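Local structure of gamma-glutamyl cyclotransferase (3CRY) at residues K50-N55 and T128-A133; S136-K141 and N166-K171. The protein catalyses the release of 5-oxoproline and a free amino acid from gamma-glutamyl dipeptides, works as a homodimer, and induces release of cytochrome c from mitochondria. The protein carries 1 engineered substitution. All coordinates share one frame; numbering follows the deposited sequence. Where two conformers were deposited one is given.

Contact 1 of 2, residues K50-N55 and T128-A133; sequences KLDFGN and TNYESA
Asp52 and Tyr130 meet through a short hydrogen bond, Tyr130 OH to Asp52 OD2 at 2.6 Å. The carboxylate oxygen lies at the ring edge and accepts on its anti lone pair, the two planes standing 68° apart. Tyr130 reaches it because chi1 of 73° sets CG between its own N and carbonyl carbon, laying the ring along the partner strand with CD2 3.8 Å from Gly54 CA. Gly54, which has no side chain, lets the ring come this close to the backbone. The other carboxylate oxygen, Asp52 OD1, accepts a weak hydrogen bond from Phe53 N, consistent with a preferred rotation of the carboxylate.

Three backbone hydrogen bonds join the segments. Asn55 and Glu131 form the hydrogen-bonded pair, with Asn55 N to Glu131 O at 2.8 Å and Glu131 N to Asn55 O at 3.0 Å; Ala133 N, just past the strand, adds a nearly straight bond (170°) to Phe53 O. On the face shared by Asn55 and Glu131, a water accepts from Asn55 ND2 and donates to Glu131 OE1, while Asn55 ND2 lies 3.5 Å from Ala133 CB. Phe53 turns its ring away, onto Tyr139 and Ile143 of helix 137-149.

This is an antiparallel edge pairing: strand 130-132 flanks strand 49-56 in a three-stranded sheet completed by strand 68-74.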
loop_
_atom_site.group_PDB
_atom_site.type_symbol
_atom_site.label_atom_id
_atom_site.label_comp_id
_atom_site.label_asym_id
_atom_site.label_seq_id
_atom_site.Cartn_x
_atom_site.Cartn_y
_atom_site.Cartn_z
ATOM N N LYS A 50 -8.377 -8.532 4.538
ATOM C CA LYS A 50 -8.280 -9.972 4.820
ATOM C C LYS A 50 -6.815 -10.354 4.991
ATOM O O LYS A 50 -5.945 -9.846 4.256
ATOM C CB LYS A 50 -8.906 -10.777 3.674
ATOM C CG LYS A 50 -8.857 -12.289 3.843
ATOM C CD LYS A 50 -9.509 -12.998 2.637
ATOM C CE LYS A 50 -9.562 -14.514 2.826
ATOM N NZ LYS A 50 -10.738 -14.904 3.652
ATOM N N LEU A 51 -6.543 -11.247 5.941
ATOM C CA LEU A 51 -5.185 -11.733 6.211
ATOM C C LEU A 51 -4.807 -12.848 5.217
ATOM O O LEU A 51 -5.624 -13.728 4.909
ATOM C CB LEU A 51 -5.130 -12.277 7.658
ATOM C CG LEU A 51 -3.786 -12.787 8.194
ATOM C CD1 LEU A 51 -2.820 -11.644 8.440
ATOM C CD2 LEU A 51 -4.009 -13.571 9.475
ATOM N N ASP A 52 -3.570 -12.832 4.725
ATOM C CA ASP A 52 -3.086 -13.875 3.824
ATOM C C ASP A 52 -1.616 -14.121 4.188
ATOM O O ASP A 52 -1.037 -13.393 5.019
ATOM C CB ASP A 52 -3.231 -13.447 2.353
ATOM C CG ASP A 52 -3.098 -14.601 1.361
ATOM O OD1 ASP A 52 -3.117 -15.799 1.745
ATOM O OD2 ASP A 52 -2.951 -14.285 0.161
ATOM N N PHE A 53 -1.038 -15.175 3.614
ATOM C CA PHE A 53 0.393 -15.482 3.785
ATOM C C PHE A 53 1.004 -15.778 2.438
ATOM O O PHE A 53 0.380 -16.426 1.601
ATOM C CB PHE A 53 0.620 -16.676 4.754
ATOM C CG PHE A 53 0.113 -16.410 6.150
ATOM C CD1 PHE A 53 -1.250 -16.538 6.446
ATOM C CD2 PHE A 53 0.975 -15.948 7.147
ATOM C CE1 PHE A 53 -1.738 -16.247 7.726
ATOM C CE2 PHE A 53 0.505 -15.673 8.449
ATOM C CZ PHE A 53 -0.862 -15.819 8.739
ATOM N N GLY A 54 2.226 -15.301 2.229
ATOM C CA GLY A 54 2.874 -15.572 0.956
ATOM C C GLY A 54 4.352 -15.315 0.887
ATOM O O GLY A 54 4.990 -14.895 1.864
ATOM N N ASN A 55 4.867 -15.565 -0.307
ATOM C CA ASN A 55 6.270 -15.398 -0.642
ATOM C C ASN A 55 6.387 -14.139 -1.485
ATOM O O ASN A 55 6.012 -14.130 -2.668
ATOM C CB ASN A 55 6.751 -16.626 -1.420
ATOM C CG ASN A 55 6.724 -17.894 -0.573
ATOM O OD1 ASN A 55 6.888 -17.836 0.647
ATOM N ND2 ASN A 55 6.483 -19.046 -1.218
ATOM N N THR A 128 2.832 -6.158 -2.263
ATOM C CA THR A 128 2.165 -5.790 -3.517
ATOM C C THR A 128 2.393 -6.777 -4.660
ATOM O O THR A 128 1.711 -6.691 -5.697
ATOM C CB THR A 128 2.597 -4.388 -4.018
ATOM O OG1 THR A 128 3.990 -4.405 -4.359
ATOM C CG2 THR A 128 2.366 -3.315 -2.949
ATOM N N ASN A 129 3.342 -7.700 -4.473
ATOM C CA ASN A 129 3.691 -8.651 -5.504
ATOM C C ASN A 129 4.138 -9.916 -4.794
ATOM O O ASN A 129 5.259 -9.994 -4.299
ATOM C CB ASN A 129 4.831 -8.069 -6.386
ATOM C CG ASN A 129 5.163 -8.953 -7.572
ATOM O OD1 ASN A 129 4.651 -10.077 -7.686
ATOM N ND2 ASN A 129 6.023 -8.465 -8.460
ATOM N N TYR A 130 3.229 -10.882 -4.671
ATOM C CA TYR A 130 3.581 -12.115 -3.938
ATOM C C TYR A 130 2.836 -13.338 -4.432
ATOM O O TYR A 130 1.840 -13.214 -5.134
ATOM C CB TYR A 130 3.323 -11.938 -2.424
ATOM C CG TYR A 130 1.846 -11.928 -2.002
ATOM C CD1 TYR A 130 1.057 -10.770 -2.105
ATOM C CD2 TYR A 130 1.247 -13.078 -1.483
ATOM C CE1 TYR A 130 -0.308 -10.773 -1.704
ATOM C CE2 TYR A 130 -0.113 -13.093 -1.094
ATOM C CZ TYR A 130 -0.882 -11.939 -1.210
ATOM O OH TYR A 130 -2.210 -11.966 -0.803
ATOM N N GLU A 131 3.327 -14.514 -4.032
ATOM C CA GLU A 131 2.649 -15.797 -4.305
ATOM C C GLU A 131 2.144 -16.373 -2.977
ATOM O O GLU A 131 2.930 -16.509 -2.035
ATOM C CB GLU A 131 3.614 -16.771 -4.999
ATOM C CG GLU A 131 3.969 -16.388 -6.460
ATOM C CD GLU A 131 5.272 -17.024 -6.985
ATOM O OE1 GLU A 131 5.813 -17.964 -6.349
ATOM O OE2 GLU A 131 5.758 -16.581 -8.052
ATOM N N SER A 132 0.839 -16.668 -2.899
ATOM C CA SER A 132 0.239 -17.168 -1.671
ATOM C C SER A 132 0.901 -18.489 -1.270
ATOM O O SER A 132 1.160 -19.345 -2.121
ATOM C CB SER A 132 -1.269 -17.329 -1.836
ATOM O OG SER A 132 -1.907 -17.381 -0.576
ATOM N N ALA A 133 1.206 -18.637 0.025
ATOM C CA ALA A 133 1.878 -19.841 0.545
ATOM C C ALA A 133 1.696 -19.923 2.055
ATOM O O ALA A 133 1.805 -18.902 2.752
ATOM C CB ALA A 133 3.353 -19.857 0.195
HETATM O O HOH W 1 -1.617 -18.495 2.180
HETATM O O HOH W 2 6.014 -19.067 -4.165
#

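Contact 2 of 2, residues S136-K141 and N166-K171; sequences SPQYKK and NDYTGK. With ACT (acetate ion), chain C.
Ser136 and Asn166 bring the two backbones together, their CA atoms 5.2 Å apart, where the first turn of helix 137-149 meets an irregular loop. Ser136 is the N-cap: its OG accepts from Tyr139 N at 3.1 Å, with an N-H...O angle of 161°, and is also bonded to the carbonyl O of Trp64. Asn166 shapes the loop through an Asx turn. Its OD1 accepts from Tyr168 N at 2.8 Å, although the donor stands 50° out of the amide carbonyl plane.

Across the contact, that same OD1 lies 3.3 Å from Pro137 CD and close to Ser136 CA, the proline and asparagine side chains crossing at about a right angle. The first torsion of Asn166 swings its amide over its own backbone, where OD1 serves the turn and ND2 bonds to His65 O. Gln138, its chain bent at the second torsion, brings its amide to the edge of the Tyr168 ring, with NE2 3.6 Å from CD2. The amide and ring planes are 51° apart. A water accepts from Gln138 NE2 at 2.8 Å and lies beside Gly170 O, to which it can donate. One face of the Tyr168 ring has Gly170 N 3.5 Å above its centre; the ring also stacks with His65.

The Tyr139 hydroxyl lies on the far side of the helix start from 166-171. It makes a very short bond of 2.5 Å from OH to an acetate oxygen at the ring edge, and the acetate is also bonded to Ser24 OG; both residues are inferred to bind substrate, and the ion probably came from the crystallisation liquor.

The contact lays the loop between helices 154-161 and 174-181 against the start of helix 137-149, with Gln138 also touching Glu177 and Ile180 of helix 174-181.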
loop_
_atom_site.group_PDB
_atom_site.type_symbol
_atom_site.label_atom_id
_atom_site.label_comp_id
_atom_site.label_asym_id
_atom_site.label_seq_id
_atom_site.Cartn_x
_atom_site.Cartn_y
_atom_site.Cartn_z
ATOM N N SER A 136 5.068 -21.215 8.072
ATOM C CA SER A 136 5.689 -22.309 8.849
ATOM C C SER A 136 5.004 -22.485 10.220
ATOM O O SER A 136 4.388 -21.555 10.747
ATOM C CB SER A 136 7.185 -22.046 9.052
ATOM O OG SER A 136 7.349 -20.918 9.903
ATOM N N PRO A 137 5.098 -23.693 10.808
ATOM C CA PRO A 137 4.584 -23.830 12.173
ATOM C C PRO A 137 5.168 -22.814 13.159
ATOM O O PRO A 137 4.432 -22.280 14.002
ATOM C CB PRO A 137 4.955 -25.283 12.550
ATOM C CG PRO A 137 4.937 -26.010 11.194
ATOM C CD PRO A 137 5.555 -24.980 10.237
ATOM N N GLN A 138 6.462 -22.532 13.049
ATOM C CA GLN A 138 7.117 -21.577 13.945
ATOM C C GLN A 138 6.531 -20.164 13.825
ATOM O O GLN A 138 6.224 -19.505 14.839
ATOM C CB GLN A 138 8.628 -21.606 13.718
ATOM C CG GLN A 138 9.255 -23.020 13.981
ATOM C CD GLN A 138 9.264 -23.923 12.730
ATOM O OE1 GLN A 138 8.545 -23.673 11.774
ATOM N NE2 GLN A 138 10.120 -24.961 12.734
ATOM N N TYR A 139 6.321 -19.726 12.592
ATOM C CA TYR A 139 5.738 -18.397 12.368
ATOM C C TYR A 139 4.298 -18.337 12.873
ATOM O O TYR A 139 3.917 -17.385 13.571
ATOM C CB TYR A 139 5.822 -18.064 10.885
ATOM C CG TYR A 139 5.456 -16.658 10.489
ATOM C CD1 TYR A 139 6.225 -15.565 10.907
ATOM C CD2 TYR A 139 4.379 -16.435 9.614
ATOM C CE1 TYR A 139 5.914 -14.268 10.487
ATOM C CE2 TYR A 139 4.048 -15.149 9.198
ATOM C CZ TYR A 139 4.837 -14.064 9.639
ATOM O OH TYR A 139 4.534 -12.774 9.231
ATOM N N LYS A 140 3.499 -19.357 12.566
ATOM C CA LYS A 140 2.143 -19.442 13.118
ATOM C C LYS A 140 2.157 -19.376 14.653
ATOM O O LYS A 140 1.348 -18.662 15.257
ATOM C CB LYS A 140 1.440 -20.717 12.605
ATOM C CG LYS A 140 0.072 -20.882 13.209
ATOM C CD LYS A 140 -0.641 -22.154 12.788
ATOM C CE LYS A 140 -1.935 -22.281 13.601
ATOM N NZ LYS A 140 -2.691 -23.533 13.280
ATOM N N LYS A 141 3.046 -20.146 15.283
ATOM C CA LYS A 141 3.121 -20.185 16.734
ATOM C C LYS A 141 3.368 -18.794 17.311
ATOM O O LYS A 141 2.684 -18.376 18.247
ATOM C CB LYS A 141 4.189 -21.176 17.194
ATOM C CG LYS A 141 3.712 -22.625 17.165
ATOM C CD LYS A 141 4.820 -23.596 17.577
ATOM C CE LYS A 141 4.288 -25.009 17.760
ATOM N NZ LYS A 141 4.210 -25.725 16.476
ATOM N N ASN A 166 2.540 -24.934 6.739
ATOM C CA ASN A 166 3.267 -25.884 5.920
ATOM C C ASN A 166 3.875 -26.987 6.801
ATOM O O ASN A 166 3.611 -27.044 7.996
ATOM C CB ASN A 166 4.307 -25.193 5.025
ATOM C CG ASN A 166 5.503 -24.620 5.791
ATOM O OD1 ASN A 166 5.845 -25.037 6.901
ATOM N ND2 ASN A 166 6.155 -23.664 5.172
ATOM N N ASP A 167 4.694 -27.846 6.213
ATOM C CA ASP A 167 5.284 -28.957 6.975
ATOM C C ASP A 167 6.768 -28.739 7.326
ATOM O O ASP A 167 7.546 -29.708 7.469
ATOM C CB ASP A 167 5.061 -30.287 6.217
ATOM C CG ASP A 167 5.843 -30.345 4.919
ATOM O OD1 ASP A 167 6.374 -29.290 4.503
ATOM O OD2 ASP A 167 5.940 -31.450 4.310
ATOM N N TYR A 168 7.184 -27.475 7.490
ATOM C CA TYR A 168 8.563 -27.193 7.891
ATOM C C TYR A 168 8.858 -27.630 9.327
ATOM O O TYR A 168 8.321 -27.062 10.282
ATOM C CB TYR A 168 8.931 -25.700 7.732
ATOM C CG TYR A 168 10.398 -25.457 7.987
ATOM C CD1 TYR A 168 11.358 -25.786 7.012
ATOM C CD2 TYR A 168 10.842 -24.917 9.201
ATOM C CE1 TYR A 168 12.722 -25.590 7.251
ATOM C CE2 TYR A 168 12.191 -24.708 9.444
ATOM C CZ TYR A 168 13.131 -25.046 8.477
ATOM O OH TYR A 168 14.470 -24.837 8.733
ATOM N N THR A 169 9.742 -28.607 9.488
ATOM C CA THR A 169 10.120 -29.068 10.827
ATOM C C THR A 169 11.644 -29.002 11.004
ATOM O O THR A 169 12.219 -29.657 11.892
ATOM C CB THR A 169 9.612 -30.509 11.084
ATOM O OG1 THR A 169 10.159 -31.382 10.078
ATOM C CG2 THR A 169 8.098 -30.574 11.009
ATOM N N GLY A 170 12.288 -28.219 10.136
ATOM C CA GLY A 170 13.724 -28.023 10.198
ATOM C C GLY A 170 14.121 -27.066 11.310
ATOM O O GLY A 170 13.288 -26.641 12.114
ATOM N N LYS A 171 15.416 -26.754 11.333
ATOM C CA LYS A 171 16.015 -25.737 12.199
ATOM C C LYS A 171 15.425 -24.335 11.986
ATOM O O LYS A 171 15.200 -23.925 10.853
ATOM C CB LYS A 171 17.512 -25.668 11.853
ATOM C CG LYS A 171 18.415 -26.564 12.666
ATOM C CD LYS A 171 19.364 -25.707 13.483
ATOM C CE LYS A 171 19.258 -26.028 14.963
ATOM N NZ LYS A 171 19.813 -24.930 15.790
HETATM C C ACT C . 6.078 -9.808 9.837
HETATM O O ACT C . 5.537 -10.805 10.383
HETATM O OXT ACT C . 6.012 -8.724 10.482
HETATM C CH3 ACT C . 6.765 -9.880 8.493
HETATM O O HOH W 3 11.657 -26.284 14.721
#

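Contacts 1 and 2 are both partly buried and follow in series along the chain, their centres about 17 Å apart. The chain passes from strand 130-132 into helix 137-149, so consecutive elements serve the two contacts. They touch at Phe53 CE2 and Tyr139 CE2, 3.7 Å apart, linking the three-stranded sheet to the inferred substrate site. Their chemistry follows the local structure: contact 1 is held by direct backbone bonds and a tyrosine-carboxylate bond, whereas contact 2 rests on van der Waals contacts and a water, with direct bonds shaping each segment internally. Contact 1 also borders the dimer partner through Thr128 and Asn129; contact 2 meets no second subunit.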